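Local atomic coordinates of uncharacterized protein (Neisseria meningitidis serogroup B, PDB entry 3OI8), a protein that is of unproven function but binds adenosine through its paired CBS domains and probably takes part in magnesium and cobalt transport. Residues Gly86-Lys91 / Phe103-Ile108. Numbering follows the deposited sequence.
Sequences GILHAK and FHLKSI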
# COMPACT_ATOMS: atom_id res chain seq x y z
N GLY A 86 15.33 8.26 11.70
CA GLY A 86 14.72 6.99 11.40
C GLY A 86 13.23 7.10 11.19
O GLY A 86 12.66 8.20 11.20
N ILE A 87 12.60 5.95 10.99
CA ILE A 87 11.16 5.85 10.80
C ILE A 87 10.59 4.94 11.90
O ILE A 87 11.14 3.87 12.17
CB ILE A 87 10.80 5.20 9.44
CG1 ILE A 87 11.57 5.85 8.28
CG2 ILE A 87 9.30 5.23 9.20
CD1 ILE A 87 11.28 7.32 8.08
N LEU A 88 9.51 5.39 12.54
CA LEU A 88 8.77 4.54 13.45
C LEU A 88 7.50 4.11 12.76
O LEU A 88 6.79 4.95 12.21
CB LEU A 88 8.36 5.27 14.73
CG LEU A 88 7.34 4.41 15.50
CD1 LEU A 88 8.03 3.31 16.30
CD2 LEU A 88 6.42 5.22 16.39
N HIS A 89 7.23 2.81 12.79
CA HIS A 89 5.98 2.21 12.32
C HIS A 89 5.04 2.06 13.51
O HIS A 89 5.40 1.43 14.50
CB HIS A 89 6.28 0.83 11.73
CG HIS A 89 7.11 0.90 10.48
ND1 HIS A 89 6.84 0.14 9.37
CD2 HIS A 89 8.17 1.67 10.16
CE1 HIS A 89 7.71 0.43 8.42
NE2 HIS A 89 8.53 1.36 8.88
N ALA A 90 3.86 2.66 13.40
CA ALA A 90 2.91 2.69 14.51
C ALA A 90 2.75 1.32 15.19
O ALA A 90 2.69 1.22 16.42
CB ALA A 90 1.55 3.19 14.00
N LYS A 91 2.66 0.27 14.39
CA LYS A 91 2.38 -1.05 14.96
C LYS A 91 3.57 -1.68 15.67
O LYS A 91 3.42 -2.69 16.35
CB LYS A 91 1.83 -1.99 13.89
CG LYS A 91 2.79 -2.38 12.79
CD LYS A 91 2.06 -3.25 11.76
CE LYS A 91 2.90 -3.53 10.51
NZ LYS A 91 4.01 -4.50 10.76
N PHE A 103 9.75 0.97 27.38
CA PHE A 103 9.84 1.66 26.09
C PHE A 103 11.23 2.20 25.82
O PHE A 103 11.82 2.89 26.66
CB PHE A 103 8.81 2.79 25.99
CG PHE A 103 8.87 3.55 24.68
CD1 PHE A 103 8.60 2.91 23.48
CD2 PHE A 103 9.17 4.91 24.65
CE1 PHE A 103 8.64 3.61 22.27
CE2 PHE A 103 9.22 5.61 23.45
CZ PHE A 103 8.95 4.96 22.25
N HIS A 104 11.74 1.88 24.63
CA HIS A 104 13.06 2.35 24.21
C HIS A 104 12.95 2.59 22.72
O HIS A 104 13.00 1.66 21.93
CB HIS A 104 14.14 1.31 24.55
CG HIS A 104 15.54 1.75 24.23
ND1 HIS A 104 15.87 3.07 23.97
CD2 HIS A 104 16.70 1.05 24.14
CE1 HIS A 104 17.17 3.15 23.72
NE2 HIS A 104 17.69 1.94 23.82
N LEU A 105 12.76 3.85 22.33
CA LEU A 105 12.43 4.16 20.96
C LEU A 105 13.48 3.60 20.00
O LEU A 105 13.14 3.05 18.95
CB LEU A 105 12.24 5.67 20.76
CG LEU A 105 11.79 6.11 19.36
CD1 LEU A 105 10.64 5.22 18.86
CD2 LEU A 105 11.37 7.59 19.37
N LYS A 106 14.76 3.73 20.36
CA LYS A 106 15.85 3.22 19.50
C LYS A 106 15.78 1.70 19.29
O LYS A 106 16.32 1.19 18.31
CB LYS A 106 17.22 3.57 20.08
CG LYS A 106 17.47 5.06 20.27
CD LYS A 106 17.98 5.73 19.00
CE LYS A 106 18.29 7.20 19.27
NZ LYS A 106 19.14 7.38 20.49
N SER A 107 15.12 0.99 20.20
CA SER A 107 14.94 -0.46 20.02
C SER A 107 14.01 -0.83 18.86
O SER A 107 14.06 -1.97 18.36
CB SER A 107 14.41 -1.12 21.31
OG SER A 107 15.38 -1.02 22.34
N ILE A 108 13.15 0.09 18.44
CA ILE A 108 12.16 -0.23 17.39
C ILE A 108 12.27 0.68 16.18
O ILE A 108 11.55 0.51 15.20
CB ILE A 108 10.68 -0.22 17.91
CG1 ILE A 108 10.30 1.15 18.47
CG2 ILE A 108 10.41 -1.34 18.95
CD1 ILE A 108 8.85 1.24 18.94
O HOH W 1 9.24 0.98 13.82
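L88 reaches out from strand 84-89 with one methyl, and that single CD1 meets both side chains that the weakly bonded helical turn near 105-108 offers it. Against I108 the fit is tight: L88 CD1 sits 3.5 Å from I108 CD1 and 3.8 Å from I108 CG1, so it lies along the outer arm of the isoleucine, the two side chains crossing at a slant. I108 holds CG1 between its backbone N and carbonyl carbon (chi1 60°), and the extended chi2 of 178° carries CD1 out to the leucine. L105, one turn earlier, touches the same methyl more loosely, its CD1 4.1 Å from L88 CD1. V76 on strand 73-77 touches both leucines, and I62 on helix 59-69 packs against L105. The backbones do not bond directly; a water bridges them, accepting from H89 N at 2.9 Å and donating to I108 O at 2.7 Å. The contact thereby joins strand 84-89 of the first CBS domain to the turn near the start of the second. With no direct polar bond between the segments, it relies on apolar packing of the branch ends of L88, L105 and I108, and its one polar link, through water, serves two backbone groups.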